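PDB 2X5N: 26S proteasome regulatory subunit rpn10 from Schizosaccharomyces pombe, which protects ubiquitin chains against disassembly by deubiquitinating enzymes, thereby promoting protein degradation by the 26S proteasome. Local coordinates for residues E3-L8 with N37-D42; D30-I35 with R66-F71; G49-G54 with P58-T63. All blocks are in the same frame, centred on the assembly; numbering follows the deposited sequence.

Interaction 1 (E3-L8 with N37-D42); sequences EATMIL and NQKIND
Thr5 and Lys39 mark the nearest backbone approach between strand residues 3-8 and helix residues 37-42, their CA atoms 7.7 Å apart, so side chains alone bridge the gap. Lys39 does most of the bridging. Its chain bends at CG (chi2 -55°) and then runs extended, passing across Thr5 at about a right angle; Thr5 OG1 lies 3.4 Å from Lys39 CE, with the neighbouring methylenes close to the same oxygen. The ammonium group ends at Glu3, where Lys39 NZ gives a 2.8 Å salt bridge to Glu3 OE2. The nitrogen comes from above the carboxylate plane, 41° out of it, rather than at its rim. A second bond ties the same group to its own helix: Lys39 NZ donates to Gln38 OE1 at 2.8 Å, this time within the carbonyl plane and on a lone pair. The amide of Gln38 turns its other end to a water, which accepts from Gln38 NE2 and donates to Glu3 OE2 at 2.7 Å and to Asp42 OD2 at 2.9 Å, so that it stands between two carboxylates. Because Glu3 OE1 is also paired with Arg108, the buried carboxylate has a cation at each oxygen, which probably favours its ionised form. A methionine in place of Lys39 would probably leave Glu3 OE2 without its charged mate and Gln38 OE1 without this donor. The contact joins the first strand and the helix of a beta-alpha-beta crossover, strand 3-9, helix 24-42 and strand 47-52, in the von Willebrand A domain. Thr5 and Lys39 both also touch Cys48 on strand 47-52 and Arg108 on strand 106-113, the two strands that flank strand 3-9 in the sheet.

Interaction 2 (D30-I35 with R66-F71); sequences DTVHMI and RDYGKF
His33 of helix 24-42 and Tyr68, in the first turn of helix 68-75, form an offset (parallel-displaced) aromatic stack where two helices of the von Willebrand A fold meet. The ring centroids lie 3.8 Å apart and the planes differ by only 11°. Followed outward, His33 begins at the hydroxyl end of its partner: His33 CB sits 3.5 Å from Tyr68 OH and almost as near to CZ. With CG anti to the backbone N (chi1 -160°), the imidazole swings back along the phenol toward its root. His33 CG rests 3.4 Å from Tyr68 CE2, and ND1 has the same carbon as its nearest neighbour. Farther out, His33 CD2 sits evenly between Tyr68 CE2 and CD2, CE1 is nearest Tyr68 CD2, and at the tip His33 NE2 stands 3.4 Å from Tyr68 CD2, with CG of the phenol next. The imidazole is displaced toward the CE2-CD2 side of the phenol: His33 CD2 lies above the ring centre, while ND1 and CE1 project past the rim. The opposite face is backed by Phe71 CB, offset toward the rim, so Tyr68 is held between its own helix and the other. Val32 touches both aromatic residues of helix 68-75: its CG1 approaches Tyr68 near the ring plane, 3.5 Å from Tyr68 OH, and also reaches the edge of the Phe71 ring. Phe36, the next aromatic residue along helix 24-42, meets both Tyr68 and Phe71 edge-to-face, while Val32 and Phe71 also reach strand 3-9. The start of helix 68-75 is fixed by an N-cap at Asp67, whose OD1 accepts from Gly69 N at 2.9 Å. That donor is not in the carboxylate plane: Gly69 N approaches Asp67 OD1 from 43° above it.

Interaction 3 (G49-G54 with P58-T63); sequences GLMTIG and PQVLST
The flat groups joining Leu50 to Leu61 and Ser62, and Thr52 to Gln59, are peptide units, which meet at their N-H and C=O edges in a beta hairpin of strands 47-52 and 60-63. Their faces are flanked by side chains: Leu50 and Ser62 share one face of the sheet, Met51 and Val60 the other. The strand axes run antiparallel at 178°, but the pairing slips by one residue in a classic beta bulge, where Leu61 and Ser62 both face Leu50. Two N-H groups consequently grip one oxygen, Leu61 N at 2.8 Å and Ser62 N at 3.1 Å from Leu50 O, and both are tilted from its carbonyl plane. Leu50 N returns a nearly straight bond (169°) to Ser62 O. Beyond the bulge, Thr52 N donates to Gln59 O at 2.9 Å.

On the Met51 face, Met51 CG lies against Val60 CG2, and its bent thioether end carries CE to Pro58 CB, at 4.0 Å. On the other, Leu50 CD2 packs on Leu61 CD1 at 3.8 Å, and that same methyl meets Thr52 CG2. Helix 68-75 covers Leu50 and Leu61, with Phe71, Met75 and Ala74 reaching them, whereas Met51 and Pro58 lie under Ile92 of helix 86-98. At the turn end of the hairpin, Pro58 CB comes within 3.1 Å of Thr52 O. The Thr52 hydroxyl is turned between its backbone N and carbonyl carbon (chi1 64°), beside the Gln59 chain, and there Thr52 OG1 accepts from Gln59 N at 2.9 Å, supplementing that amide's weak bond to Thr52 O.

In the fold
Interactions 1 and 2 are buried and share helix 24-42, whereas interaction 3 is partly exposed, consistent with strand 60-63 being the outermost strand on its side of the sheet. Their chemistry differs accordingly: interaction 1 places a salt bridge between helix and sheet, interaction 2 stacks rings and packs apolar groups between helices, and interaction 3 is built mainly from backbone hydrogen bonds. Adjacent strands 3-9 and 47-52 connect interactions 1 and 3 through Thr5 O to Gly49 N and Gly49 O to Ile7 N. Phe71 of interaction 2 touches both of the others, its ring reaching Ile7 of interaction 1 and Gly49, Leu50 and Ser62 of interaction 3, which is nested within the loop closed by interaction 2.

Interaction 1 (E3-L8 with N37-D42)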
loop_
_atom_site.group_PDB
_atom_site.type_symbol
_atom_site.label_atom_id
_atom_site.label_comp_id
_atom_site.label_asym_id
_atom_site.label_seq_id
_atom_site.Cartn_x
_atom_site.Cartn_y
_atom_site.Cartn_z
ATOM N N GLU A 3 3.772 -7.572 -12.935
ATOM C CA GLU A 3 4.351 -6.711 -11.917
ATOM C C GLU A 3 4.466 -7.421 -10.562
ATOM O O GLU A 3 3.687 -8.319 -10.230
ATOM C CB GLU A 3 3.556 -5.395 -11.777
ATOM C CG GLU A 3 2.110 -5.571 -11.296
ATOM C CD GLU A 3 1.322 -4.274 -11.269
ATOM O OE1 GLU A 3 1.927 -3.188 -11.318
ATOM O OE2 GLU A 3 0.076 -4.337 -11.171
ATOM N N ALA A 4 5.456 -6.978 -9.795
ATOM C CA ALA A 4 5.647 -7.326 -8.396
ATOM C C ALA A 4 5.166 -6.156 -7.575
ATOM O O ALA A 4 5.548 -5.006 -7.840
ATOM C CB ALA A 4 7.129 -7.530 -8.119
ATOM N N THR A 5 4.366 -6.429 -6.555
ATOM C CA THR A 5 3.752 -5.368 -5.767
ATOM C C THR A 5 4.064 -5.566 -4.303
ATOM O O THR A 5 3.783 -6.627 -3.736
ATOM C CB THR A 5 2.215 -5.372 -5.933
ATOM O OG1 THR A 5 1.865 -5.239 -7.315
ATOM C CG2 THR A 5 1.546 -4.245 -5.174
ATOM N N MET A 6 4.637 -4.536 -3.687
ATOM C CA MET A 6 4.769 -4.509 -2.239
ATOM C C MET A 6 3.580 -3.759 -1.667
ATOM O O MET A 6 3.354 -2.596 -2.021
ATOM C CB MET A 6 6.064 -3.834 -1.790
ATOM C CG MET A 6 7.341 -4.608 -2.121
ATOM S SD MET A 6 7.437 -6.238 -1.382
ATOM C CE MET A 6 7.359 -5.898 0.301
ATOM N N ILE A 7 2.829 -4.438 -0.805
ATOM C CA ILE A 7 1.677 -3.873 -0.125
ATOM C C ILE A 7 2.110 -3.461 1.285
ATOM O O ILE A 7 2.610 -4.270 2.039
ATOM C CB ILE A 7 0.471 -4.858 -0.092
ATOM C CG1 ILE A 7 0.075 -5.258 -1.529
ATOM C CG2 ILE A 7 -0.666 -4.189 0.620
ATOM C CD1 ILE A 7 -0.912 -6.383 -1.649
ATOM N N LEU A 8 1.941 -2.177 1.585
ATOM C CA LEU A 8 2.400 -1.573 2.817
ATOM C C LEU A 8 1.198 -1.209 3.668
ATOM O O LEU A 8 0.375 -0.362 3.276
ATOM C CB LEU A 8 3.191 -0.293 2.523
ATOM C CG LEU A 8 4.681 -0.471 2.201
ATOM C CD1 LEU A 8 4.922 -1.514 1.096
ATOM C CD2 LEU A 8 5.304 0.858 1.793
ATOM N N ASN A 37 -5.531 -10.180 -4.545
ATOM C CA ASN A 37 -6.241 -10.964 -5.545
ATOM C C ASN A 37 -6.282 -10.263 -6.882
ATOM O O ASN A 37 -6.155 -10.910 -7.904
ATOM C CB ASN A 37 -7.661 -11.309 -5.060
ATOM C CG ASN A 37 -7.660 -12.402 -4.009
ATOM O OD1 ASN A 37 -6.615 -13.009 -3.706
ATOM N ND2 ASN A 37 -8.822 -12.644 -3.425
ATOM N N GLN A 38 -6.404 -8.942 -6.900
ATOM C CA GLN A 38 -6.323 -8.212 -8.168
ATOM C C GLN A 38 -4.997 -8.543 -8.868
ATOM O O GLN A 38 -4.968 -8.877 -10.060
ATOM C CB GLN A 38 -6.470 -6.701 -7.928
ATOM C CG GLN A 38 -6.518 -5.816 -9.186
ATOM C CD GLN A 38 -5.145 -5.433 -9.723
ATOM O OE1 GLN A 38 -4.362 -4.772 -9.047
ATOM N NE2 GLN A 38 -4.846 -5.849 -10.958
ATOM N N LYS A 39 -3.881 -8.444 -8.141
ATOM C CA LYS A 39 -2.573 -8.710 -8.718
ATOM C C LYS A 39 -2.440 -10.173 -9.171
ATOM O O LYS A 39 -1.989 -10.453 -10.271
ATOM C CB LYS A 39 -1.475 -8.372 -7.712
ATOM C CG LYS A 39 -1.471 -6.917 -7.285
ATOM C CD LYS A 39 -1.391 -5.982 -8.487
ATOM C CE LYS A 39 -1.432 -4.536 -8.045
ATOM N NZ LYS A 39 -1.751 -3.649 -9.196
ATOM N N ILE A 40 -2.844 -11.114 -8.324
ATOM C CA ILE A 40 -2.658 -12.518 -8.624
ATOM C C ILE A 40 -3.505 -12.915 -9.823
ATOM O O ILE A 40 -3.116 -13.755 -10.631
ATOM C CB ILE A 40 -2.986 -13.380 -7.363
ATOM C CG1 ILE A 40 -1.705 -13.719 -6.613
ATOM C CG2 ILE A 40 -3.745 -14.664 -7.719
ATOM C CD1 ILE A 40 -0.914 -12.566 -6.247
ATOM N N ASN A 41 -4.654 -12.272 -9.966
ATOM C CA ASN A 41 -5.539 -12.579 -11.081
ATOM C C ASN A 41 -5.169 -11.853 -12.384
ATOM O O ASN A 41 -5.711 -12.192 -13.438
ATOM C CB ASN A 41 -6.997 -12.277 -10.684
ATOM C CG ASN A 41 -7.529 -13.238 -9.610
ATOM O OD1 ASN A 41 -7.045 -14.365 -9.474
ATOM N ND2 ASN A 41 -8.530 -12.802 -8.860
ATOM N N ASP A 42 -4.262 -10.873 -12.322
ATOM C CA ASP A 42 -3.900 -10.089 -13.509
ATOM C C ASP A 42 -2.940 -10.826 -14.431
ATOM O O ASP A 42 -2.955 -10.619 -15.647
ATOM C CB ASP A 42 -3.313 -8.724 -13.126
ATOM C CG ASP A 42 -3.783 -7.604 -14.053
ATOM O OD1 ASP A 42 -5.001 -7.539 -14.326
ATOM O OD2 ASP A 42 -2.960 -6.751 -14.477
HETATM O O HOH W 1 -1.934 -6.020 -11.884
#

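Interaction 2 (D30-I35 with R66-F71)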
loop_
_atom_site.group_PDB
_atom_site.type_symbol
_atom_site.label_atom_id
_atom_site.label_comp_id
_atom_site.label_asym_id
_atom_site.label_seq_id
_atom_site.Cartn_x
_atom_site.Cartn_y
_atom_site.Cartn_z
ATOM N N ASP A 30 -8.869 -6.226 5.317
ATOM C CA ASP A 30 -9.760 -6.799 4.305
ATOM C C ASP A 30 -9.446 -6.250 2.886
ATOM O O ASP A 30 -9.531 -6.959 1.890
ATOM C CB ASP A 30 -11.234 -6.508 4.631
ATOM C CG ASP A 30 -11.782 -7.349 5.788
ATOM O OD1 ASP A 30 -11.014 -8.091 6.424
ATOM O OD2 ASP A 30 -13.003 -7.263 6.060
ATOM N N THR A 31 -9.072 -4.986 2.802
ATOM C CA THR A 31 -8.706 -4.354 1.532
ATOM C C THR A 31 -7.413 -4.957 0.940
ATOM O O THR A 31 -7.272 -5.104 -0.278
ATOM C CB THR A 31 -8.562 -2.853 1.727
ATOM O OG1 THR A 31 -9.752 -2.376 2.355
ATOM C CG2 THR A 31 -8.379 -2.164 0.415
ATOM N N VAL A 32 -6.475 -5.328 1.799
ATOM C CA VAL A 32 -5.238 -5.970 1.355
ATOM C C VAL A 32 -5.551 -7.238 0.544
ATOM O O VAL A 32 -4.942 -7.493 -0.500
ATOM C CB VAL A 32 -4.335 -6.313 2.569
ATOM C CG1 VAL A 32 -3.146 -7.199 2.154
ATOM C CG2 VAL A 32 -3.817 -5.026 3.220
ATOM N N HIS A 33 -6.507 -8.025 1.008
ATOM C CA HIS A 33 -6.825 -9.278 0.343
ATOM C C HIS A 33 -7.342 -8.986 -1.064
ATOM O O HIS A 33 -7.019 -9.685 -2.029
ATOM C CB HIS A 33 -7.836 -10.091 1.171
ATOM C CG HIS A 33 -7.871 -11.545 0.825
ATOM N ND1 HIS A 33 -8.513 -12.499 1.599
ATOM C CD2 HIS A 33 -7.325 -12.252 -0.179
ATOM C CE1 HIS A 33 -8.356 -13.707 1.049
ATOM N NE2 HIS A 33 -7.630 -13.580 -0.054
ATOM N N MET A 34 -8.148 -7.934 -1.187
ATOM C CA MET A 34 -8.683 -7.545 -2.489
ATOM C C MET A 34 -7.589 -7.119 -3.463
ATOM O O MET A 34 -7.598 -7.536 -4.614
ATOM C CB MET A 34 -9.766 -6.458 -2.285
ATOM C CG MET A 34 -10.394 -5.902 -3.544
ATOM S SD MET A 34 -9.420 -4.671 -4.439
ATOM C CE MET A 34 -9.343 -3.353 -3.236
ATOM N N ILE A 35 -6.658 -6.295 -2.997
ATOM C CA ILE A 35 -5.534 -5.834 -3.818
ATOM C C ILE A 35 -4.680 -7.038 -4.254
ATOM O O ILE A 35 -4.303 -7.174 -5.415
ATOM C CB ILE A 35 -4.659 -4.840 -3.029
ATOM C CG1 ILE A 35 -5.417 -3.559 -2.698
ATOM C CG2 ILE A 35 -3.406 -4.475 -3.834
ATOM C CD1 ILE A 35 -5.878 -2.784 -3.906
ATOM N N ARG A 66 2.582 -15.727 -4.121
ATOM C CA ARG A 66 1.193 -15.840 -4.571
ATOM C C ARG A 66 0.305 -16.524 -3.520
ATOM O O ARG A 66 -0.888 -16.726 -3.744
ATOM C CB ARG A 66 1.123 -16.601 -5.901
ATOM C CG ARG A 66 1.709 -15.772 -7.038
ATOM C CD ARG A 66 1.657 -16.449 -8.368
ATOM N NE ARG A 66 0.294 -16.700 -8.855
ATOM C CZ ARG A 66 -0.424 -15.852 -9.595
ATOM N NH1 ARG A 66 0.024 -14.654 -9.875
ATOM N NH2 ARG A 66 -1.616 -16.207 -10.050
ATOM N N ASP A 67 0.894 -16.853 -2.377
ATOM C CA ASP A 67 0.198 -17.548 -1.300
ATOM C C ASP A 67 -0.301 -16.546 -0.245
ATOM O O ASP A 67 0.469 -16.080 0.600
ATOM C CB ASP A 67 1.152 -18.572 -0.669
ATOM C CG ASP A 67 0.492 -19.398 0.420
ATOM O OD1 ASP A 67 -0.670 -19.132 0.742
ATOM O OD2 ASP A 67 1.140 -20.305 0.964
ATOM N N TYR A 68 -1.584 -16.202 -0.298
ATOM C CA TYR A 68 -2.109 -15.228 0.654
ATOM C C TYR A 68 -2.041 -15.722 2.106
ATOM O O TYR A 68 -1.998 -14.936 3.033
ATOM C CB TYR A 68 -3.536 -14.810 0.292
ATOM C CG TYR A 68 -3.954 -13.582 1.061
ATOM C CD1 TYR A 68 -3.356 -12.364 0.785
ATOM C CD2 TYR A 68 -4.915 -13.626 2.066
ATOM C CE1 TYR A 68 -3.699 -11.215 1.455
ATOM C CE2 TYR A 68 -5.259 -12.464 2.763
ATOM C CZ TYR A 68 -4.638 -11.267 2.454
ATOM O OH TYR A 68 -4.926 -10.107 3.136
ATOM N N GLY A 69 -1.977 -17.023 2.300
ATOM C CA GLY A 69 -1.802 -17.543 3.640
ATOM C C GLY A 69 -0.538 -17.028 4.303
ATOM O O GLY A 69 -0.486 -16.867 5.509
ATOM N N LYS A 70 0.496 -16.750 3.523
ATOM C CA LYS A 70 1.701 -16.191 4.109
ATOM C C LYS A 70 1.441 -14.792 4.668
ATOM O O LYS A 70 1.998 -14.424 5.694
ATOM C CB LYS A 70 2.826 -16.155 3.073
ATOM C CG LYS A 70 3.396 -17.530 2.737
ATOM C CD LYS A 70 4.606 -17.436 1.827
ATOM C CE LYS A 70 5.628 -16.455 2.371
ATOM N NZ LYS A 70 6.987 -16.745 1.861
ATOM N N PHE A 71 0.603 -14.005 3.994
ATOM C CA PHE A 71 0.253 -12.691 4.521
ATOM C C PHE A 71 -0.505 -12.848 5.827
ATOM O O PHE A 71 -0.233 -12.157 6.812
ATOM C CB PHE A 71 -0.644 -11.907 3.545
ATOM C CG PHE A 71 0.092 -11.209 2.411
ATOM C CD1 PHE A 71 1.184 -11.772 1.778
ATOM C CD2 PHE A 71 -0.369 -9.997 1.972
ATOM C CE1 PHE A 71 1.818 -11.109 0.740
ATOM C CE2 PHE A 71 0.264 -9.344 0.935
ATOM C CZ PHE A 71 1.358 -9.909 0.316
#

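Interaction 3 (G49-G54 with P58-T63)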
loop_
_atom_site.group_PDB
_atom_site.type_symbol
_atom_site.label_atom_id
_atom_site.label_comp_id
_atom_site.label_asym_id
_atom_site.label_seq_id
_atom_site.Cartn_x
_atom_site.Cartn_y
_atom_site.Cartn_z
ATOM N N GLY A 49 4.247 -8.831 -1.981
ATOM C CA GLY A 49 4.862 -8.935 -0.677
ATOM C C GLY A 49 4.147 -7.990 0.275
ATOM O O GLY A 49 3.325 -7.161 -0.150
ATOM N N LEU A 50 4.461 -8.118 1.553
ATOM C CA LEU A 50 3.749 -7.424 2.606
ATOM C C LEU A 50 4.752 -6.764 3.546
ATOM O O LEU A 50 5.691 -7.403 4.021
ATOM C CB LEU A 50 2.863 -8.385 3.401
ATOM C CG LEU A 50 2.029 -7.752 4.501
ATOM C CD1 LEU A 50 1.016 -6.783 3.918
ATOM C CD2 LEU A 50 1.320 -8.817 5.336
ATOM N N MET A 51 4.525 -5.487 3.820
ATOM C CA MET A 51 5.308 -4.725 4.769
ATOM C C MET A 51 4.385 -3.936 5.660
ATOM O O MET A 51 3.267 -3.601 5.279
ATOM C CB MET A 51 6.169 -3.666 4.061
ATOM C CG MET A 51 7.403 -4.166 3.438
ATOM S SD MET A 51 8.267 -2.787 2.676
ATOM C CE MET A 51 8.536 -1.675 4.034
ATOM N N THR A 52 4.872 -3.613 6.845
ATOM C CA THR A 52 4.267 -2.589 7.677
ATOM C C THR A 52 4.997 -1.257 7.539
ATOM O O THR A 52 6.161 -1.203 7.115
ATOM C CB THR A 52 4.368 -2.964 9.155
ATOM O OG1 THR A 52 5.761 -3.001 9.513
ATOM C CG2 THR A 52 3.718 -4.289 9.450
ATOM N N ILE A 53 4.321 -0.168 7.928
ATOM C CA ILE A 53 4.995 1.122 8.046
ATOM C C ILE A 53 4.858 1.735 9.426
ATOM O O ILE A 53 5.412 2.791 9.681
ATOM C CB ILE A 53 4.593 2.126 6.966
ATOM C CG1 ILE A 53 3.130 2.546 7.120
ATOM C CG2 ILE A 53 4.823 1.542 5.593
ATOM C CD1 ILE A 53 2.742 3.795 6.338
ATOM N N GLY A 54 4.205 1.026 10.335
ATOM C CA GLY A 54 3.971 1.539 11.669
ATOM C C GLY A 54 4.733 0.806 12.738
ATOM O O GLY A 54 5.816 0.218 12.492
ATOM N N PRO A 58 9.277 0.273 9.877
ATOM C CA PRO A 58 8.800 -0.633 8.836
ATOM C C PRO A 58 9.369 -2.023 8.805
ATOM O O PRO A 58 10.591 -2.122 8.960
ATOM C CB PRO A 58 8.945 0.152 7.539
ATOM C CG PRO A 58 9.055 1.576 7.959
ATOM C CD PRO A 58 9.707 1.562 9.320
ATOM N N GLN A 59 8.562 -3.059 8.631
ATOM C CA GLN A 59 9.054 -4.422 8.646
ATOM C C GLN A 59 8.587 -5.153 7.406
ATOM O O GLN A 59 7.454 -5.001 7.015
ATOM C CB GLN A 59 8.464 -5.185 9.827
ATOM C CG GLN A 59 8.634 -4.567 11.165
ATOM C CD GLN A 59 10.059 -4.603 11.628
ATOM O OE1 GLN A 59 10.712 -5.650 11.580
ATOM N NE2 GLN A 59 10.554 -3.469 12.129
ATOM N N VAL A 60 9.442 -5.973 6.804
ATOM C CA VAL A 60 8.991 -6.870 5.768
ATOM C C VAL A 60 8.365 -8.101 6.446
ATOM O O VAL A 60 9.042 -8.831 7.165
ATOM C CB VAL A 60 10.136 -7.279 4.819
ATOM C CG1 VAL A 60 9.619 -8.274 3.785
ATOM C CG2 VAL A 60 10.748 -6.055 4.165
ATOM N N LEU A 61 7.070 -8.292 6.248
ATOM C CA LEU A 61 6.338 -9.427 6.820
ATOM C C LEU A 61 6.310 -10.647 5.923
ATOM O O LEU A 61 6.331 -11.768 6.404
ATOM C CB LEU A 61 4.900 -9.016 7.134
ATOM C CG LEU A 61 4.691 -7.925 8.182
ATOM C CD1 LEU A 61 3.187 -7.778 8.501
ATOM C CD2 LEU A 61 5.531 -8.146 9.437
ATOM N N SER A 62 6.200 -10.424 4.623
ATOM C CA SER A 62 6.230 -11.512 3.666
ATOM C C SER A 62 6.981 -11.076 2.451
ATOM O O SER A 62 6.727 -9.992 1.912
ATOM C CB SER A 62 4.823 -11.918 3.226
ATOM O OG SER A 62 4.899 -12.985 2.282
ATOM N N THR A 63 7.907 -11.918 2.008
ATOM C CA THR A 63 8.532 -11.695 0.721
ATOM C C THR A 63 7.516 -11.995 -0.393
ATOM O O THR A 63 6.393 -12.416 -0.134
ATOM C CB THR A 63 9.798 -12.529 0.555
ATOM O OG1 THR A 63 9.492 -13.897 0.810
ATOM C CG2 THR A 63 10.895 -12.041 1.527
#